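Local structure of possible glutathione S-transferase (Rhodopseudomonas palustris, 3M8N) at residues Asp35-Glu40 with Cys116-Gly121; Ile72-Ala77 with Glu92-Met97. The protein probably catalyses the transfer of glutathione to electrophilic substrates. One frame throughout, in Å; residues are numbered along the deposited sequence.

Contact 1 (Asp35-Glu40 with Cys116-Gly121); sequences DILRGE and CLVKGG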
ATOM      1  N   ASP A  35     -18.858  11.225  -7.641  1.00 37.88           N
ATOM      2  CA  ASP A  35     -18.312  10.989  -8.971  1.00 39.25           C
ATOM      3  C   ASP A  35     -17.014  11.757  -9.367  1.00 39.84           C
ATOM      4  O   ASP A  35     -17.058  12.896  -9.825  1.00 40.39           O
ATOM      5  CB  ASP A  35     -19.398  11.166 -10.029  1.00 39.79           C
ATOM      6  CG  ASP A  35     -18.947  10.721 -11.377  1.00 40.83           C
ATOM      7  OD1 ASP A  35     -17.806  10.240 -11.501  1.00 42.88           O
ATOM      8  OD2 ASP A  35     -19.721  10.865 -12.321  1.00 45.25           O
ATOM      9  N   ILE A  36     -15.878  11.073  -9.247  1.00 39.99           N
ATOM     10  CA  ILE A  36     -14.546  11.612  -9.561  1.00 40.51           C
ATOM     11  C   ILE A  36     -14.491  12.338 -10.894  1.00 39.92           C
ATOM     12  O   ILE A  36     -13.869  13.393 -11.014  1.00 39.66           O
ATOM     13  CB  ILE A  36     -13.479  10.468  -9.518  1.00 40.33           C
ATOM     14  CG1 ILE A  36     -13.253  10.063  -8.065  1.00 41.70           C
ATOM     15  CG2 ILE A  36     -12.185  10.848 -10.154  1.00 39.60           C
ATOM     16  CD1 ILE A  36     -13.876  11.006  -7.048  1.00 41.83           C
ATOM     17  N   LEU A  37     -15.166  11.753 -11.867  1.00 39.44           N
ATOM     18  CA  LEU A  37     -15.125  12.209 -13.229  1.00 39.35           C
ATOM     19  C   LEU A  37     -15.896  13.476 -13.413  1.00 39.57           C
ATOM     20  O   LEU A  37     -15.688  14.150 -14.370  1.00 40.55           O
ATOM     21  CB  LEU A  37     -15.646  11.141 -14.191  1.00 38.75           C
ATOM     22  CG  LEU A  37     -14.914   9.809 -14.262  1.00 37.34           C
ATOM     23  CD1 LEU A  37     -15.691   8.922 -15.191  1.00 39.02           C
ATOM     24  CD2 LEU A  37     -13.476   9.975 -14.729  1.00 38.12           C
ATOM     25  N   ARG A  38     -16.771  13.813 -12.494  1.00 39.89           N
ATOM     26  CA  ARG A  38     -17.409  15.106 -12.543  1.00 40.52           C
ATOM     27  C   ARG A  38     -16.867  16.122 -11.498  1.00 39.87           C
ATOM     28  O   ARG A  38     -17.544  17.101 -11.128  1.00 40.28           O
ATOM     29  CB  ARG A  38     -18.909  14.912 -12.428  1.00 41.07           C
ATOM     30  CG  ARG A  38     -19.436  14.010 -13.465  1.00 44.36           C
ATOM     31  CD  ARG A  38     -20.740  13.412 -12.947  1.00 55.41           C
ATOM     32  NE  ARG A  38     -21.908  14.144 -13.431  1.00 62.29           N
ATOM     33  CZ  ARG A  38     -22.596  13.836 -14.538  1.00 66.76           C
ATOM     34  NH1 ARG A  38     -22.250  12.780 -15.304  1.00 65.64           N
ATOM     35  NH2 ARG A  38     -23.635  14.609 -14.884  1.00 68.20           N
ATOM     36  N   GLY A  39     -15.649  15.864 -11.027  1.00 39.58           N
ATOM     37  CA  GLY A  39     -14.924  16.743 -10.111  1.00 39.20           C
ATOM     38  C   GLY A  39     -15.487  16.824  -8.718  1.00 39.13           C
ATOM     39  O   GLY A  39     -15.163  17.731  -7.987  1.00 39.39           O
ATOM     40  N   GLU A  40     -16.310  15.848  -8.354  1.00 39.12           N
ATOM     41  CA  GLU A  40     -17.139  15.922  -7.191  1.00 38.25           C
ATOM     42  C   GLU A  40     -16.381  15.687  -5.915  1.00 38.03           C
ATOM     43  O   GLU A  40     -16.874  16.048  -4.834  1.00 38.56           O
ATOM     44  CB  GLU A  40     -18.242  14.892  -7.284  1.00 38.65           C
ATOM     45  CG  GLU A  40     -19.236  15.190  -8.339  1.00 41.09           C
ATOM     46  CD  GLU A  40     -20.474  14.291  -8.269  1.00 46.30           C
ATOM     47  OE1 GLU A  40     -20.472  13.318  -7.482  1.00 45.19           O
ATOM     48  OE2 GLU A  40     -21.448  14.560  -9.023  1.00 48.54           O
ATOM     49  N   CYS A 116     -10.987   2.163 -19.711  1.00 41.84           N
ATOM     50  CA  CYS A 116     -12.368   1.731 -19.513  1.00 43.54           C
ATOM     51  C   CYS A 116     -13.230   2.827 -18.944  1.00 43.67           C
ATOM     52  O   CYS A 116     -14.415   2.859 -19.227  1.00 45.03           O
ATOM     53  CB  CYS A 116     -12.532   0.428 -18.664  1.00 43.52           C
ATOM     54  SG  CYS A 116     -11.553  -1.120 -19.080  1.00 47.23           S
ATOM     55  N   LEU A 117     -12.679   3.733 -18.153  1.00 43.94           N
ATOM     56  CA  LEU A 117     -13.558   4.682 -17.468  1.00 43.81           C
ATOM     57  C   LEU A 117     -13.644   6.103 -18.063  1.00 43.75           C
ATOM     58  O   LEU A 117     -14.716   6.698 -18.137  1.00 43.63           O
ATOM     59  CB  LEU A 117     -13.159   4.706 -16.003  1.00 43.93           C
ATOM     60  CG  LEU A 117     -14.095   5.130 -14.894  1.00 43.93           C
ATOM     61  CD1 LEU A 117     -15.397   4.355 -14.960  1.00 46.51           C
ATOM     62  CD2 LEU A 117     -13.357   4.853 -13.592  1.00 44.40           C
ATOM     63  N   VAL A 118     -12.499   6.653 -18.450  1.00 43.46           N
ATOM     64  CA  VAL A 118     -12.435   7.994 -19.005  1.00 43.33           C
ATOM     65  C   VAL A 118     -12.819   7.953 -20.449  1.00 44.57           C
ATOM     66  O   VAL A 118     -12.190   7.244 -21.241  1.00 45.12           O
ATOM     67  CB  VAL A 118     -11.030   8.508 -18.940  1.00 42.99           C
ATOM     68  CG1 VAL A 118     -10.866   9.719 -19.804  1.00 41.61           C
ATOM     69  CG2 VAL A 118     -10.691   8.833 -17.514  1.00 41.99           C
ATOM     70  N   LYS A 119     -13.861   8.699 -20.800  1.00 45.66           N
ATOM     71  CA  LYS A 119     -14.356   8.705 -22.183  1.00 46.47           C
ATOM     72  C   LYS A 119     -13.245   9.210 -23.137  1.00 46.55           C
ATOM     73  O   LYS A 119     -12.612  10.219 -22.855  1.00 46.25           O
ATOM     74  CB  LYS A 119     -15.643   9.529 -22.280  1.00 46.47           C
ATOM     75  CG  LYS A 119     -16.580   9.075 -23.353  1.00 48.24           C
ATOM     76  CD  LYS A 119     -17.131  10.280 -24.100  1.00 53.25           C
ATOM     77  CE  LYS A 119     -16.840  10.186 -25.597  1.00 56.61           C
ATOM     78  NZ  LYS A 119     -17.559   9.050 -26.233  1.00 58.82           N
ATOM     79  N   GLY A 120     -12.969   8.468 -24.217  1.00 46.47           N
ATOM     80  CA  GLY A 120     -11.802   8.725 -25.069  1.00 46.27           C
ATOM     81  C   GLY A 120     -10.454   8.827 -24.367  1.00 46.36           C
ATOM     82  O   GLY A 120      -9.620   9.646 -24.740  1.00 47.16           O
ATOM     83  N   GLY A 121     -10.214   8.001 -23.355  1.00 45.95           N
ATOM     84  CA  GLY A 121      -8.966   8.064 -22.606  1.00 45.07           C
ATOM     85  C   GLY A 121      -7.774   7.292 -23.133  1.00 45.50           C
ATOM     86  O   GLY A 121      -6.651   7.555 -22.676  1.00 44.91           O
TER
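Leu-37, in the loop after strand 29-33 of the thioredoxin-like domain, bridges to Leu-117 and Val-118, where helix 87-117 of the all-helical domain runs out, so the contact spans the two domains of the glutathione S-transferase fold. It is thin: 114 Å² is buried, both sides summed, and the closest alpha carbons, those of Leu-37 and Val-118, stand 7.6 Å apart. The two methyls of Leu-37 divide the work. CD1 lies 3.8 Å from the backbone O of Leu-117 and 4.1 Å from CG of the same residue, while CD2 meets CG2 of Val-118 at 4.1 Å. With CG turned anti to its own carbonyl carbon (chi1 -61°), Leu-37 sends the fork of its side chain across the gap. Phe-113, one turn back on helix 87-117, touches both Leu-37 and Val-118 and enlarges the apolar patch.

Behind the leucine, polar bonds run within its loop. Asp-35 OD1 accepts from Leu-37 N at 3.1 Å in an Asx turn, the N-H arriving 52° out of the carboxylate plane, and Glu-40 OE1 takes Asp-35 N at a short 2.6 Å, nearly straight at 171°. On the other side, Val-118 starts a type II turn ending at Gly-121. No hydrogen bond joins the segments, so their direct meeting rests on van der Waals contact at the surface, while the Asx turn lies at the base of the loop carrying Leu-37.

Contact 2 (Ile72-Ala77 with Glu92-Met97); sequences ILWYLA and EALQWM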
ATOM      1  N   ILE A  72      -8.695   1.254   4.828  1.00 17.71           N
ATOM      2  CA  ILE A  72     -10.094   1.017   5.126  1.00 18.00           C
ATOM      3  C   ILE A  72     -10.320  -0.478   5.293  1.00 19.53           C
ATOM      4  O   ILE A  72     -10.895  -0.885   6.265  1.00 21.68           O
ATOM      5  CB  ILE A  72     -11.051   1.699   4.081  1.00 17.95           C
ATOM      6  CG1 ILE A  72     -10.899   3.212   4.103  1.00 16.57           C
ATOM      7  CG2 ILE A  72     -12.501   1.283   4.251  1.00 16.72           C
ATOM      8  CD1 ILE A  72     -11.381   4.006   2.775  1.00 14.29           C
ATOM      9  N   LEU A  73      -9.796  -1.303   4.404  1.00 20.20           N
ATOM     10  CA  LEU A  73     -10.011  -2.724   4.456  1.00 20.70           C
ATOM     11  C   LEU A  73      -9.479  -3.260   5.737  1.00 20.36           C
ATOM     12  O   LEU A  73     -10.173  -3.994   6.371  1.00 20.27           O
ATOM     13  CB  LEU A  73      -9.380  -3.494   3.253  1.00 20.21           C
ATOM     14  CG  LEU A  73      -9.990  -3.352   1.827  1.00 22.37           C
ATOM     15  CD1 LEU A  73      -9.289  -4.231   0.798  1.00 20.80           C
ATOM     16  CD2 LEU A  73     -11.397  -3.657   1.835  1.00 20.01           C
ATOM     17  N   TRP A  74      -8.250  -2.899   6.096  1.00 19.47           N
ATOM     18  CA  TRP A  74      -7.660  -3.347   7.335  1.00 19.43           C
ATOM     19  C   TRP A  74      -8.509  -2.985   8.571  1.00 19.47           C
ATOM     20  O   TRP A  74      -8.711  -3.823   9.445  1.00 20.27           O
ATOM     21  CB  TRP A  74      -6.243  -2.804   7.469  1.00 18.05           C
ATOM     22  CG  TRP A  74      -5.579  -3.293   8.718  1.00 19.41           C
ATOM     23  CD1 TRP A  74      -4.774  -4.394   8.844  1.00 19.98           C
ATOM     24  CD2 TRP A  74      -5.666  -2.713  10.026  1.00 20.22           C
ATOM     25  NE1 TRP A  74      -4.354  -4.527  10.121  1.00 18.11           N
ATOM     26  CE2 TRP A  74      -4.875  -3.508  10.881  1.00 20.79           C
ATOM     27  CE3 TRP A  74      -6.296  -1.552  10.553  1.00 20.63           C
ATOM     28  CZ2 TRP A  74      -4.730  -3.210  12.305  1.00 21.60           C
ATOM     29  CZ3 TRP A  74      -6.160  -1.247  11.950  1.00 20.40           C
ATOM     30  CH2 TRP A  74      -5.384  -2.097  12.809  1.00 19.33           C
ATOM     31  N   TYR A  75      -8.967  -1.745   8.610  1.00 19.24           N
ATOM     32  CA  TYR A  75      -9.754  -1.243   9.663  1.00 20.33           C
ATOM     33  C   TYR A  75     -11.031  -2.063   9.857  1.00 21.08           C
ATOM     34  O   TYR A  75     -11.447  -2.348  10.954  1.00 20.94           O
ATOM     35  CB  TYR A  75     -10.101   0.224   9.422  1.00 19.19           C
ATOM     36  CG  TYR A  75     -10.941   0.805  10.564  1.00 22.37           C
ATOM     37  CD1 TYR A  75     -10.391   1.046  11.840  1.00 22.74           C
ATOM     38  CD2 TYR A  75     -12.285   1.040  10.412  1.00 22.48           C
ATOM     39  CE1 TYR A  75     -11.151   1.563  12.890  1.00 22.49           C
ATOM     40  CE2 TYR A  75     -13.045   1.519  11.488  1.00 24.35           C
ATOM     41  CZ  TYR A  75     -12.453   1.800  12.698  1.00 21.28           C
ATOM     42  OH  TYR A  75     -13.177   2.267  13.733  1.00 24.38           O
ATOM     43  N   LEU A  76     -11.678  -2.389   8.765  1.00 21.48           N
ATOM     44  CA  LEU A  76     -12.948  -3.057   8.815  1.00 21.70           C
ATOM     45  C   LEU A  76     -12.777  -4.518   9.245  1.00 20.39           C
ATOM     46  O   LEU A  76     -13.678  -5.088   9.820  1.00 21.59           O
ATOM     47  CB  LEU A  76     -13.663  -2.954   7.471  1.00 20.96           C
ATOM     48  CG  LEU A  76     -14.110  -1.627   6.953  1.00 21.36           C
ATOM     49  CD1 LEU A  76     -14.446  -1.796   5.460  1.00 21.09           C
ATOM     50  CD2 LEU A  76     -15.325  -1.157   7.748  1.00 21.13           C
ATOM     51  N   ALA A  77     -11.608  -5.088   9.020  1.00 20.18           N
ATOM     52  CA  ALA A  77     -11.379  -6.488   9.181  1.00 18.35           C
ATOM     53  C   ALA A  77     -10.803  -6.928  10.463  1.00 18.61           C
ATOM     54  O   ALA A  77     -10.760  -8.088  10.687  1.00 18.20           O
ATOM     55  CB  ALA A  77     -10.495  -7.007   8.066  1.00 18.04           C
ATOM     56  N   GLU A  92       1.779 -10.902   6.177  1.00 23.94           N
ATOM     57  CA  GLU A  92       1.658 -11.367   4.806  1.00 23.99           C
ATOM     58  C   GLU A  92       0.472 -10.867   4.087  1.00 21.83           C
ATOM     59  O   GLU A  92       0.589 -10.584   2.949  1.00 20.88           O
ATOM     60  CB  GLU A  92       1.638 -12.899   4.702  1.00 26.38           C
ATOM     61  CG  GLU A  92       2.872 -13.569   5.220  1.00 33.20           C
ATOM     62  CD  GLU A  92       2.806 -15.101   5.061  1.00 43.54           C
ATOM     63  OE1 GLU A  92       1.708 -15.681   4.730  1.00 46.98           O
ATOM     64  OE2 GLU A  92       3.879 -15.717   5.270  1.00 48.24           O
ATOM     65  N   ALA A  93      -0.673 -10.742   4.744  1.00 22.12           N
ATOM     66  CA  ALA A  93      -1.834 -10.077   4.151  1.00 21.24           C
ATOM     67  C   ALA A  93      -1.505  -8.670   3.753  1.00 21.14           C
ATOM     68  O   ALA A  93      -1.889  -8.270   2.696  1.00 21.31           O
ATOM     69  CB  ALA A  93      -3.048 -10.092   5.102  1.00 21.82           C
ATOM     70  N   LEU A  94      -0.806  -7.919   4.619  1.00 21.15           N
ATOM     71  CA  LEU A  94      -0.389  -6.553   4.349  1.00 21.15           C
ATOM     72  C   LEU A  94       0.639  -6.504   3.276  1.00 20.40           C
ATOM     73  O   LEU A  94       0.603  -5.633   2.458  1.00 20.23           O
ATOM     74  CB  LEU A  94       0.133  -5.840   5.634  1.00 21.26           C
ATOM     75  CG  LEU A  94      -0.950  -5.385   6.628  1.00 23.50           C
ATOM     76  CD1 LEU A  94      -0.387  -5.115   7.978  1.00 23.07           C
ATOM     77  CD2 LEU A  94      -1.878  -4.242   6.145  1.00 21.27           C
ATOM     78  N   GLN A  95       1.569  -7.459   3.290  1.00 22.51           N
ATOM     79  CA  GLN A  95       2.554  -7.622   2.216  1.00 21.99           C
ATOM     80  C   GLN A  95       1.867  -7.642   0.867  1.00 22.13           C
ATOM     81  O   GLN A  95       2.178  -6.827   0.030  1.00 20.99           O
ATOM     82  CB  GLN A  95       3.352  -8.874   2.401  1.00 23.01           C
ATOM     83  CG  GLN A  95       4.286  -9.111   1.288  1.00 23.98           C
ATOM     84  CD  GLN A  95       4.839 -10.513   1.231  1.00 28.45           C
ATOM     85  OE1 GLN A  95       5.551 -10.993   2.111  1.00 28.92           O
ATOM     86  NE2 GLN A  95       4.593 -11.147   0.126  1.00 32.77           N
ATOM     87  N   TRP A  96       0.878  -8.510   0.689  1.00 21.52           N
ATOM     88  CA  TRP A  96       0.176  -8.560  -0.557  1.00 21.73           C
ATOM     89  C   TRP A  96      -0.636  -7.315  -0.851  1.00 22.26           C
ATOM     90  O   TRP A  96      -0.782  -6.935  -1.980  1.00 23.69           O
ATOM     91  CB  TRP A  96      -0.667  -9.820  -0.628  1.00 22.33           C
ATOM     92  CG  TRP A  96       0.192 -11.011  -0.839  1.00 22.51           C
ATOM     93  CD1 TRP A  96       0.512 -11.955   0.072  1.00 23.02           C
ATOM     94  CD2 TRP A  96       0.870 -11.363  -2.034  1.00 23.88           C
ATOM     95  NE1 TRP A  96       1.351 -12.877  -0.474  1.00 24.45           N
ATOM     96  CE2 TRP A  96       1.598 -12.530  -1.772  1.00 23.53           C
ATOM     97  CE3 TRP A  96       0.948 -10.796  -3.315  1.00 23.06           C
ATOM     98  CZ2 TRP A  96       2.409 -13.147  -2.742  1.00 24.06           C
ATOM     99  CZ3 TRP A  96       1.767 -11.418  -4.282  1.00 24.90           C
ATOM    100  CH2 TRP A  96       2.465 -12.572  -3.987  1.00 24.29           C
HETATM  101  N   MSE A  97      -1.214  -6.660   0.149  1.00 22.91           N
HETATM  102  CA  MSE A  97      -1.847  -5.358  -0.083  1.00 21.83           C
HETATM  103  C   MSE A  97      -0.900  -4.217  -0.431  1.00 20.76           C
HETATM  104  O   MSE A  97      -1.272  -3.328  -1.191  1.00 19.92           O
HETATM  105  CB  MSE A  97      -2.633  -4.947   1.150  1.00 22.74           C
HETATM  106  CG  MSE A  97      -3.562  -5.978   1.563  1.00 26.27           C
HETATM  107 SE   MSE A  97      -4.741  -5.527   3.062  1.00 41.41          SE
HETATM  108  CE  MSE A  97      -5.757  -4.417   2.103  1.00 12.93           C
TER
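This is buried helix-to-helix packing at the domain interface of the glutathione S-transferase fold, pairing helix 69-77, the last helix of the thioredoxin-like domain, with the long helix 87-117 of the all-helical domain. Three of the four touching residues are buried, and the segments cover 154 Å² between them. The backbones stay well separated, 8.5 Å between the CA atoms of Trp-74 and Leu-94, and side chains fill the interval in two apolar pairs.

Trp-74 and Leu-94 form the pair on the dimer side. The indole is swung out with CG anti to the backbone N (chi1 -178°), which brings its CD1 to 4.0 Å from the CD2 methyl of Leu-94; the methyl approaches the ring obliquely. The same two residues also reach the second subunit, where Trp-74 meets Trp-74 of that chain edge-to-face and Leu-94 packs on its Trp-74. Interdomain and intersubunit packing therefore share these side chains. Nearby, Glu-92 OE2 makes a salt bridge to Arg-64 of the second subunit, placing charge beside the apolar interface.

Leu-73 and Met-97 form the inner pair. Ala-164 of helix 160-169 touches both side chains, while Leu-73 also packs on Ala-21 of helix 13-24, so the pair lies where elements of both domains converge. Met-97, present as selenomethionine, bends at its last torsion (chi3 73°), and its terminal methyl CE settles against Leu-73, 3.8 Å from CD1 and 3.9 Å from CB.

Overall arrangement
Both contacts join the thioredoxin-like domain to helix 87-117, but at places far apart along that helix: their centres are 27 Å from each other, on opposite sides of the chain's centre. Contact 2 is core, about 11 Å from that centre, and matches helix against helix; contact 1 is a surface meeting about 18 Å out, between a loop and the helix end. Neither has a hydrogen bond across its segments. The difference lies in the surroundings: contact 2 is extended by a further helix of each domain and by the second subunit, whereas no other chain of the assembly touches contact 1, whose hydrogen bonds described here link residues of a single segment.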